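Local structure of glucosidase (Croceicoccus marinus, 5Z3K) at residues L9-M20 and T340-G351; W228-D238 and S406-V414. The protein probably hydrolyses O-glycosidic bonds, acting as a beta-glucosidase of glycoside hydrolase family 39. All coordinates share one frame; numbering follows the deposited sequence.

Interaction 1: L9-M20 and T340-G351; sequences LSVNAGEPIGNM and TLATTERLAITG
The carbonyl oxygen of Ser10 is gripped by three partners: Thr350 N donates to Ser10 O at 2.9 Å, a water shared with Thr350 OG1 donates a longer bond, and the CA-H of Ile349 adds a weaker contact. Ser10 N answers with a bond of 3.1 Å to Thr350 O, and a second water joins that oxygen to Ser10 OG, so two small hydroxyl residues suit this partly hydrated face. On the other face lie Val11 and Ile349, a non-hydrogen-bonded pair whose branched chains cross obliquely. Val11 holds CG1 anti to its nitrogen (chi1 165°), which turns CG2 to the neighbouring strand, 3.6 Å from Ile349 CG1. These strands adjoin in the large mixed sheet beside the (beta/alpha)8 barrel, consistent with the beta-sandwich domain of family 39 enzymes; Leu426 and Ile428 of strand 423-429 cover Val11. Gly351 follows the paired residues, and glycine suits the place because a CB would press on Leu9 CD2 and jam against the preceding carbonyl oxygen.

After Asn12 the 9-20 chain swings away through an Asx turn, Asn12 OD1 accepting from Gly14 N. One water bridges the two chains here, donating to Asn12 O and Glu15 O and accepting from Ala348 N. Backbone pairing resumes with Ile17 N to Arg346 O at 2.9 Å and Arg346 N to Gly18 O at 2.8 Å. Ile17 CD1 lies over one face of the Arg346 guanidinium, 4.1 Å from Arg346 NE, while Arg346 NH1 forms a salt bridge with Asp293. Met20, a selenomethionine, sends CG anti to N (chi1 -175°) and then bends twice, bringing CE to 3.2 Å from Thr343 OG1, which donates to Thr340 O; the flexible, unbranched Met20 chain follows the turn between helix and strand, and SE sits near Arg346 CD.

Interaction 2: W228-D238 and S406-V414; sequences WYGDNSRDPMD and SLNVPPRRV
Asp235 extends its carboxylate with CG anti to the backbone nitrogen (chi1 -173°), and Arg413 bends at chi3 (-59°) to lay its guanidinium alongside. The groups are nearly coplanar, 23° apart, and form a side-on, two-pronged salt bridge: Arg413 NE reaches Asp235 OD2 at 2.8 Å and Arg413 NH2 reaches Asp235 OD1 at 2.9 Å, both on syn lone pairs. A water links OD2 to Arg413 N. Over one guanidinium face lies Met237 CB, 3.4 Å from Arg413 NH2, and Met237 N gives Asp235 OD1 a capping bond from above the carboxylate plane, so aspartate serves both the arginine and the turn into helix 238-252. An alanine in place of Arg413 would probably leave the Asp235 carboxylate without its charged mate and Met237 without the flat group packed on it.

This loop follows strand 223-229, the sixth of the (beta/alpha)8 barrel. At the strand's end Trp228 offers an edge to Asn408 O, 3.5 Å from CH2, and packs CZ2 on Pro410 CD at 3.6 Å; the wide indole lets its six-membered ring reach the 406-414 chain while NE1 donates in the ring plane to Asp238 OD2. Ser233 OG binds that oxygen from the opposite face of the carboxylate. Farther along, Arg412 NH2 donates to Asn232 O at 2.8 Å, with a weaker bond from NE, while Asn232 OD1 is taken by Arg387.

From the N terminus, the chain lays down strand 6-13 of the large mixed sheet, passes through residues 14-20 and builds the whole eight-stranded barrel before helix 329-341 returns it to strand 345-350. Interaction 1 thus closes a loop of 319 residues and joins the chain's opening to its re-entry into the sheet. Residues 228-238 lie within that loop but 406-414 lie beyond it, so interaction 2, which closes a loop of 167 residues between 238 and 406, crosses interaction 1. It ties a barrel loop to the excursion between sheet strands 369-376 and 423-429. The contact centres are 28 Å apart, and their nearest atoms, about 11 Å apart, do not touch.

Interaction 1: L9-M20 and T340-G351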
loop_
_atom_site.group_PDB
_atom_site.type_symbol
_atom_site.label_atom_id
_atom_site.label_comp_id
_atom_site.label_asym_id
_atom_site.label_seq_id
_atom_site.Cartn_x
_atom_site.Cartn_y
_atom_site.Cartn_z
ATOM N N LEU A 9 -17.035 -22.965 -1.945
ATOM C CA LEU A 9 -16.304 -22.374 -0.835
ATOM C C LEU A 9 -16.951 -22.760 0.481
ATOM O O LEU A 9 -18.175 -22.878 0.571
ATOM C CB LEU A 9 -16.254 -20.845 -0.942
ATOM C CG LEU A 9 -15.588 -20.308 -2.202
ATOM C CD1 LEU A 9 -15.883 -18.823 -2.389
ATOM C CD2 LEU A 9 -14.096 -20.570 -2.091
ATOM N N SER A 10 -16.127 -22.958 1.505
ATOM C CA SER A 10 -16.644 -23.210 2.838
ATOM C C SER A 10 -15.828 -22.430 3.855
ATOM O O SER A 10 -14.601 -22.354 3.752
ATOM C CB SER A 10 -16.618 -24.707 3.180
ATOM O OG SER A 10 -15.377 -25.269 2.819
ATOM N N VAL A 11 -16.527 -21.876 4.845
ATOM C CA VAL A 11 -15.941 -21.077 5.914
ATOM C C VAL A 11 -16.420 -21.625 7.249
ATOM O O VAL A 11 -17.609 -21.916 7.413
ATOM C CB VAL A 11 -16.336 -19.594 5.780
ATOM C CG1 VAL A 11 -16.040 -18.828 7.078
ATOM C CG2 VAL A 11 -15.630 -18.966 4.594
ATOM N N ASN A 12 -15.498 -21.783 8.194
ATOM C CA ASN A 12 -15.846 -22.045 9.587
ATOM C C ASN A 12 -15.768 -20.714 10.323
ATOM O O ASN A 12 -14.672 -20.207 10.580
ATOM C CB ASN A 12 -14.911 -23.077 10.225
ATOM C CG ASN A 12 -15.400 -23.535 11.600
ATOM O OD1 ASN A 12 -16.028 -22.769 12.333
ATOM N ND2 ASN A 12 -15.103 -24.788 11.957
ATOM N N ALA A 13 -16.926 -20.162 10.676
ATOM C CA ALA A 13 -17.008 -18.842 11.290
ATOM C C ALA A 13 -16.847 -18.865 12.807
ATOM O O ALA A 13 -16.883 -17.805 13.433
ATOM C CB ALA A 13 -18.341 -18.180 10.923
ATOM N N GLY A 14 -16.629 -20.031 13.405
ATOM C CA GLY A 14 -16.633 -20.144 14.850
ATOM C C GLY A 14 -15.272 -20.297 15.486
ATOM O O GLY A 14 -15.171 -20.364 16.712
ATOM N N GLU A 15 -14.220 -20.367 14.679
ATOM C CA GLU A 15 -12.899 -20.480 15.273
ATOM C C GLU A 15 -11.854 -19.750 14.441
ATOM O O GLU A 15 -11.686 -20.023 13.242
ATOM C CB GLU A 15 -12.504 -21.939 15.438
ATOM C CG GLU A 15 -12.554 -22.732 14.158
ATOM C CD GLU A 15 -12.435 -24.211 14.418
ATOM O OE1 GLU A 15 -12.736 -24.630 15.559
ATOM O OE2 GLU A 15 -12.040 -24.944 13.483
ATOM N N PRO A 16 -11.120 -18.831 15.044
ATOM C CA PRO A 16 -10.070 -18.147 14.295
ATOM C C PRO A 16 -8.918 -19.093 13.999
ATOM O O PRO A 16 -8.568 -19.950 14.815
ATOM C CB PRO A 16 -9.648 -17.011 15.232
ATOM C CG PRO A 16 -9.997 -17.489 16.588
ATOM C CD PRO A 16 -11.176 -18.404 16.454
ATOM N N ILE A 17 -8.334 -18.933 12.809
ATOM C CA ILE A 17 -7.098 -19.630 12.470
ATOM C C ILE A 17 -5.869 -18.833 12.875
ATOM O O ILE A 17 -4.760 -19.391 12.914
ATOM C CB ILE A 17 -7.088 -19.972 10.967
ATOM C CG1 ILE A 17 -6.906 -18.701 10.123
ATOM C CG2 ILE A 17 -8.400 -20.708 10.600
ATOM C CD1 ILE A 17 -6.582 -18.957 8.647
ATOM N N GLY A 18 -6.034 -17.565 13.224
ATOM C CA GLY A 18 -4.917 -16.685 13.486
ATOM C C GLY A 18 -5.372 -15.254 13.291
ATOM O O GLY A 18 -6.533 -14.992 12.985
ATOM N N ASN A 19 -4.430 -14.332 13.460
ATOM C CA ASN A 19 -4.765 -12.913 13.332
ATOM C C ASN A 19 -4.757 -12.482 11.873
ATOM O O ASN A 19 -3.871 -12.860 11.101
ATOM C CB ASN A 19 -3.781 -12.049 14.120
ATOM C CG ASN A 19 -3.967 -12.166 15.611
ATOM O OD1 ASN A 19 -5.056 -12.489 16.096
ATOM N ND2 ASN A 19 -2.903 -11.904 16.356
HETATM N N MSE A 20 -5.752 -11.679 11.499
HETATM C CA MSE A 20 -5.710 -10.972 10.233
HETATM C C MSE A 20 -4.624 -9.907 10.335
HETATM O O MSE A 20 -4.447 -9.300 11.396
HETATM C CB MSE A 20 -7.063 -10.323 9.909
HETATM C CG MSE A 20 -7.105 -9.671 8.538
HETATM SE SE MSE A 20 -7.213 -11.020 7.152
HETATM C CE MSE A 20 -9.117 -11.406 7.302
ATOM N N THR A 340 -12.268 -5.983 4.801
ATOM C CA THR A 340 -11.927 -7.364 5.115
ATOM C C THR A 340 -10.645 -7.433 5.930
ATOM O O THR A 340 -10.569 -8.189 6.909
ATOM C CB THR A 340 -11.792 -8.181 3.828
ATOM O OG1 THR A 340 -13.014 -8.099 3.088
ATOM C CG2 THR A 340 -11.505 -9.638 4.151
ATOM N N LEU A 341 -9.634 -6.641 5.544
ATOM C CA LEU A 341 -8.356 -6.592 6.255
ATOM C C LEU A 341 -8.483 -5.954 7.633
ATOM O O LEU A 341 -7.574 -6.108 8.463
ATOM C CB LEU A 341 -7.310 -5.817 5.435
ATOM C CG LEU A 341 -6.903 -6.484 4.112
ATOM C CD1 LEU A 341 -5.884 -5.657 3.307
ATOM C CD2 LEU A 341 -6.370 -7.906 4.418
ATOM N N ALA A 342 -9.574 -5.237 7.895
ATOM C CA ALA A 342 -9.758 -4.626 9.200
ATOM C C ALA A 342 -10.319 -5.595 10.227
ATOM O O ALA A 342 -10.324 -5.262 11.416
ATOM C CB ALA A 342 -10.678 -3.404 9.112
ATOM N N THR A 343 -10.815 -6.762 9.807
ATOM C CA THR A 343 -11.186 -7.767 10.787
ATOM C C THR A 343 -9.943 -8.188 11.560
ATOM O O THR A 343 -8.811 -7.983 11.120
ATOM C CB THR A 343 -11.834 -8.974 10.118
ATOM O OG1 THR A 343 -10.885 -9.610 9.250
ATOM C CG2 THR A 343 -13.058 -8.542 9.320
ATOM N N THR A 344 -10.151 -8.739 12.748
ATOM C CA THR A 344 -8.997 -9.073 13.565
ATOM C C THR A 344 -8.716 -10.553 13.622
ATOM O O THR A 344 -7.556 -10.942 13.736
ATOM C CB THR A 344 -9.167 -8.550 14.990
ATOM O OG1 THR A 344 -10.388 -9.046 15.529
ATOM C CG2 THR A 344 -9.192 -7.020 14.984
ATOM N N GLU A 345 -9.746 -11.378 13.550
ATOM C CA GLU A 345 -9.580 -12.821 13.622
ATOM C C GLU A 345 -9.809 -13.380 12.225
ATOM O O GLU A 345 -10.917 -13.303 11.693
ATOM C CB GLU A 345 -10.532 -13.405 14.660
ATOM C CG GLU A 345 -10.159 -12.933 16.068
ATOM C CD GLU A 345 -11.041 -13.501 17.161
ATOM O OE1 GLU A 345 -10.660 -13.373 18.344
ATOM O OE2 GLU A 345 -12.112 -14.064 16.845
ATOM N N ARG A 346 -8.749 -13.910 11.619
ATOM C CA ARG A 346 -8.899 -14.529 10.314
ATOM C C ARG A 346 -9.600 -15.870 10.468
ATOM O O ARG A 346 -9.344 -16.612 11.419
ATOM C CB ARG A 346 -7.534 -14.720 9.651
ATOM C CG ARG A 346 -7.613 -15.256 8.232
ATOM C CD ARG A 346 -6.289 -15.051 7.542
ATOM N NE ARG A 346 -6.231 -15.685 6.232
ATOM C CZ ARG A 346 -5.096 -15.959 5.609
ATOM N NH1 ARG A 346 -3.935 -15.657 6.186
ATOM N NH2 ARG A 346 -5.116 -16.536 4.419
ATOM N N LEU A 347 -10.500 -16.163 9.535
ATOM C CA LEU A 347 -11.283 -17.388 9.526
ATOM C C LEU A 347 -10.821 -18.273 8.382
ATOM O O LEU A 347 -10.326 -17.779 7.370
ATOM C CB LEU A 347 -12.780 -17.075 9.367
ATOM C CG LEU A 347 -13.407 -16.293 10.521
ATOM C CD1 LEU A 347 -14.840 -15.860 10.179
ATOM C CD2 LEU A 347 -13.368 -17.090 11.821
ATOM N N ALA A 348 -10.993 -19.585 8.543
ATOM C CA ALA A 348 -10.617 -20.518 7.486
ATOM C C ALA A 348 -11.626 -20.468 6.349
ATOM O O ALA A 348 -12.825 -20.655 6.573
ATOM C CB ALA A 348 -10.539 -21.944 8.035
ATOM N N ILE A 349 -11.147 -20.235 5.123
ATOM C CA ILE A 349 -11.958 -20.409 3.920
ATOM C C ILE A 349 -11.224 -21.366 2.985
ATOM O O ILE A 349 -10.022 -21.208 2.721
ATOM C CB ILE A 349 -12.296 -19.076 3.211
ATOM C CG1 ILE A 349 -13.177 -19.333 1.978
ATOM C CG2 ILE A 349 -11.030 -18.282 2.850
ATOM C CD1 ILE A 349 -13.962 -18.098 1.511
ATOM N N THR A 350 -11.941 -22.383 2.528
ATOM C CA THR A 350 -11.380 -23.453 1.721
ATOM C C THR A 350 -12.071 -23.490 0.369
ATOM O O THR A 350 -13.298 -23.365 0.280
ATOM C CB THR A 350 -11.542 -24.789 2.457
ATOM O OG1 THR A 350 -10.688 -24.785 3.612
ATOM C CG2 THR A 350 -11.196 -25.974 1.552
ATOM N N GLY A 351 -11.288 -23.654 -0.692
ATOM C CA GLY A 351 -11.844 -23.807 -2.018
ATOM C C GLY A 351 -11.407 -22.759 -3.008
ATOM O O GLY A 351 -11.702 -22.903 -4.201
HETATM O O HOH W 1 -15.069 -25.884 0.053
HETATM O O HOH W 2 -12.606 -23.929 5.746
HETATM O O HOH W 3 -12.116 -20.778 10.822
HETATM O O HOH W 4 -3.435 -13.404 8.333
HETATM O O HOH W 5 -5.619 -8.564 13.502
#

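Interaction 2: W228-D238 and S406-V414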
loop_
_atom_site.group_PDB
_atom_site.type_symbol
_atom_site.label_atom_id
_atom_site.label_comp_id
_atom_site.label_asym_id
_atom_site.label_seq_id
_atom_site.Cartn_x
_atom_site.Cartn_y
_atom_site.Cartn_z
ATOM N N TRP A 228 6.754 -2.668 -6.366
ATOM C CA TRP A 228 6.482 -3.614 -7.441
ATOM C C TRP A 228 5.180 -3.243 -8.145
ATOM O O TRP A 228 4.202 -2.871 -7.496
ATOM C CB TRP A 228 6.398 -5.060 -6.946
ATOM C CG TRP A 228 6.513 -5.965 -8.115
ATOM C CD1 TRP A 228 5.512 -6.654 -8.736
ATOM C CD2 TRP A 228 7.704 -6.213 -8.866
ATOM N NE1 TRP A 228 6.021 -7.345 -9.820
ATOM C CE2 TRP A 228 7.361 -7.078 -9.924
ATOM C CE3 TRP A 228 9.030 -5.786 -8.743
ATOM C CZ2 TRP A 228 8.300 -7.528 -10.851
ATOM C CZ3 TRP A 228 9.957 -6.235 -9.662
ATOM C CH2 TRP A 228 9.589 -7.104 -10.696
ATOM N N TYR A 229 5.177 -3.358 -9.473
ATOM C CA TYR A 229 3.993 -3.132 -10.285
ATOM C C TYR A 229 3.742 -4.343 -11.172
ATOM O O TYR A 229 4.677 -5.045 -11.564
ATOM C CB TYR A 229 4.138 -1.898 -11.183
ATOM C CG TYR A 229 4.430 -0.609 -10.467
ATOM C CD1 TYR A 229 3.456 0.023 -9.700
ATOM C CD2 TYR A 229 5.680 -0.008 -10.573
ATOM C CE1 TYR A 229 3.721 1.225 -9.051
ATOM C CE2 TYR A 229 5.955 1.184 -9.931
ATOM C CZ TYR A 229 4.976 1.795 -9.172
ATOM O OH TYR A 229 5.264 2.984 -8.539
ATOM N N GLY A 230 2.475 -4.559 -11.523
ATOM C CA GLY A 230 2.117 -5.696 -12.358
ATOM C C GLY A 230 2.075 -5.430 -13.854
ATOM O O GLY A 230 1.410 -6.169 -14.584
ATOM N N ASP A 231 2.764 -4.383 -14.334
ATOM C CA ASP A 231 2.588 -3.960 -15.725
ATOM C C ASP A 231 2.887 -5.084 -16.704
ATOM O O ASP A 231 2.162 -5.268 -17.684
ATOM C CB ASP A 231 3.485 -2.768 -16.052
ATOM C CG ASP A 231 3.078 -1.526 -15.324
ATOM O OD1 ASP A 231 3.501 -1.388 -14.167
ATOM O OD2 ASP A 231 2.346 -0.695 -15.902
ATOM N N ASN A 232 3.965 -5.821 -16.477
ATOM C CA ASN A 232 4.426 -6.797 -17.453
ATOM C C ASN A 232 4.014 -8.224 -17.109
ATOM O O ASN A 232 4.473 -9.165 -17.768
ATOM C CB ASN A 232 5.946 -6.697 -17.607
ATOM C CG ASN A 232 6.460 -7.457 -18.817
ATOM O OD1 ASN A 232 7.331 -8.318 -18.694
ATOM N ND2 ASN A 232 5.890 -7.171 -19.986
ATOM N N SER A 233 3.152 -8.409 -16.106
ATOM C CA SER A 233 2.677 -9.744 -15.737
ATOM C C SER A 233 1.158 -9.792 -15.601
ATOM O O SER A 233 0.525 -10.824 -15.868
ATOM C CB SER A 233 3.323 -10.197 -14.417
ATOM O OG SER A 233 2.636 -9.648 -13.295
ATOM N N ARG A 234 0.568 -8.668 -15.187
ATOM C CA ARG A 234 -0.828 -8.608 -14.739
ATOM C C ARG A 234 -1.165 -9.750 -13.784
ATOM O O ARG A 234 -2.298 -10.231 -13.774
ATOM C CB ARG A 234 -1.817 -8.610 -15.915
ATOM C CG ARG A 234 -1.554 -7.585 -16.999
ATOM C CD ARG A 234 -1.326 -6.205 -16.457
ATOM N NE ARG A 234 -2.251 -5.262 -17.066
ATOM C CZ ARG A 234 -1.890 -4.241 -17.832
ATOM N NH1 ARG A 234 -0.612 -4.009 -18.082
ATOM N NH2 ARG A 234 -2.813 -3.443 -18.330
ATOM N N ASP A 235 -0.191 -10.193 -12.981
ATOM C CA ASP A 235 -0.351 -11.370 -12.126
ATOM C C ASP A 235 -0.415 -10.917 -10.673
ATOM O O ASP A 235 0.596 -10.422 -10.143
ATOM C CB ASP A 235 0.813 -12.352 -12.338
ATOM C CG ASP A 235 0.624 -13.687 -11.612
ATOM O OD1 ASP A 235 -0.311 -13.798 -10.789
ATOM O OD2 ASP A 235 1.413 -14.641 -11.885
ATOM N N PRO A 236 -1.558 -11.059 -9.987
ATOM C CA PRO A 236 -1.646 -10.571 -8.596
ATOM C C PRO A 236 -0.768 -11.346 -7.631
ATOM O O PRO A 236 -0.577 -10.894 -6.492
ATOM C CB PRO A 236 -3.141 -10.729 -8.257
ATOM C CG PRO A 236 -3.614 -11.830 -9.171
ATOM C CD PRO A 236 -2.827 -11.645 -10.453
HETATM N N MSE A 237 -0.226 -12.489 -8.049
HETATM C CA MSE A 237 0.697 -13.255 -7.226
HETATM C C MSE A 237 2.063 -12.565 -7.072
HETATM O O MSE A 237 2.790 -12.866 -6.130
HETATM C CB MSE A 237 0.871 -14.668 -7.815
HETATM C CG MSE A 237 1.618 -15.669 -6.914
HETATM SE SE MSE A 237 0.792 -15.943 -5.141
HETATM C CE MSE A 237 -0.818 -16.931 -5.671
ATOM N N ASP A 238 2.388 -11.621 -7.967
ATOM C CA ASP A 238 3.751 -11.078 -8.028
ATOM C C ASP A 238 4.244 -10.572 -6.678
ATOM O O ASP A 238 5.418 -10.746 -6.328
ATOM C CB ASP A 238 3.829 -9.926 -9.029
ATOM C CG ASP A 238 4.036 -10.384 -10.444
ATOM O OD1 ASP A 238 3.909 -11.607 -10.713
ATOM O OD2 ASP A 238 4.280 -9.495 -11.297
ATOM N N SER A 406 15.199 -0.894 -17.843
ATOM C CA SER A 406 14.988 -2.333 -17.770
ATOM C C SER A 406 15.155 -2.812 -16.333
ATOM O O SER A 406 15.968 -2.278 -15.573
ATOM C CB SER A 406 15.958 -3.083 -18.689
ATOM O OG SER A 406 17.223 -3.209 -18.072
ATOM N N LEU A 407 14.377 -3.833 -15.969
ATOM C CA LEU A 407 14.479 -4.447 -14.654
ATOM C C LEU A 407 14.237 -5.944 -14.774
ATOM O O LEU A 407 13.580 -6.412 -15.707
ATOM C CB LEU A 407 13.483 -3.832 -13.657
ATOM C CG LEU A 407 12.006 -4.215 -13.826
ATOM C CD1 LEU A 407 11.297 -4.250 -12.489
ATOM C CD2 LEU A 407 11.306 -3.244 -14.761
ATOM N N ASN A 408 14.777 -6.691 -13.810
ATOM C CA ASN A 408 14.526 -8.126 -13.728
ATOM C C ASN A 408 13.113 -8.387 -13.206
ATOM O O ASN A 408 12.670 -7.754 -12.242
ATOM C CB ASN A 408 15.557 -8.797 -12.825
ATOM C CG ASN A 408 16.966 -8.730 -13.399
ATOM O OD1 ASN A 408 17.150 -8.556 -14.605
ATOM N ND2 ASN A 408 17.964 -8.848 -12.531
ATOM N N VAL A 409 12.406 -9.310 -13.854
ATOM C CA VAL A 409 11.038 -9.671 -13.480
ATOM C C VAL A 409 11.026 -11.173 -13.235
ATOM O O VAL A 409 11.824 -11.893 -13.849
ATOM C CB VAL A 409 10.027 -9.286 -14.574
ATOM C CG1 VAL A 409 9.825 -7.769 -14.637
ATOM C CG2 VAL A 409 10.461 -9.842 -15.921
ATOM N N PRO A 410 10.167 -11.690 -12.361
ATOM C CA PRO A 410 10.127 -13.133 -12.143
ATOM C C PRO A 410 9.622 -13.847 -13.384
ATOM O O PRO A 410 8.968 -13.237 -14.240
ATOM C CB PRO A 410 9.154 -13.293 -10.962
ATOM C CG PRO A 410 8.346 -12.048 -10.936
ATOM C CD PRO A 410 9.200 -10.960 -11.514
ATOM N N PRO A 411 9.936 -15.131 -13.538
ATOM C CA PRO A 411 9.336 -15.896 -14.635
ATOM C C PRO A 411 7.821 -15.891 -14.521
ATOM O O PRO A 411 7.258 -16.032 -13.431
ATOM C CB PRO A 411 9.906 -17.305 -14.445
ATOM C CG PRO A 411 10.392 -17.344 -13.034
ATOM C CD PRO A 411 10.831 -15.953 -12.711
ATOM N N ARG A 412 7.161 -15.717 -15.656
ATOM C CA ARG A 412 5.709 -15.709 -15.649
ATOM C C ARG A 412 5.162 -17.076 -15.251
ATOM O O ARG A 412 5.742 -18.119 -15.567
ATOM C CB ARG A 412 5.182 -15.311 -17.016
ATOM C CG ARG A 412 5.397 -13.860 -17.334
ATOM C CD ARG A 412 4.913 -13.581 -18.712
ATOM N NE ARG A 412 4.917 -12.157 -18.982
ATOM C CZ ARG A 412 4.759 -11.639 -20.189
ATOM N NH1 ARG A 412 4.580 -12.445 -21.235
ATOM N NH2 ARG A 412 4.780 -10.324 -20.346
ATOM N N ARG A 413 4.034 -17.058 -14.535
ATOM C CA ARG A 413 3.350 -18.278 -14.091
ATOM C C ARG A 413 2.490 -18.785 -15.243
ATOM O O ARG A 413 1.282 -18.539 -15.318
ATOM C CB ARG A 413 2.508 -18.000 -12.851
ATOM C CG ARG A 413 3.301 -17.605 -11.628
ATOM C CD ARG A 413 2.463 -17.786 -10.371
ATOM N NE ARG A 413 1.240 -16.986 -10.428
ATOM C CZ ARG A 413 0.080 -17.357 -9.901
ATOM N NH1 ARG A 413 -0.026 -18.519 -9.262
ATOM N NH2 ARG A 413 -0.970 -16.551 -10.000
ATOM N N VAL A 414 3.130 -19.513 -16.163
ATOM C CA VAL A 414 2.462 -19.859 -17.414
ATOM C C VAL A 414 1.297 -20.812 -17.195
ATOM O O VAL A 414 0.421 -20.920 -18.061
ATOM C CB VAL A 414 3.459 -20.466 -18.418
ATOM C CG1 VAL A 414 4.529 -19.446 -18.802
ATOM C CG2 VAL A 414 4.079 -21.721 -17.849
HETATM O O HOH W 6 2.917 -14.563 -14.029
#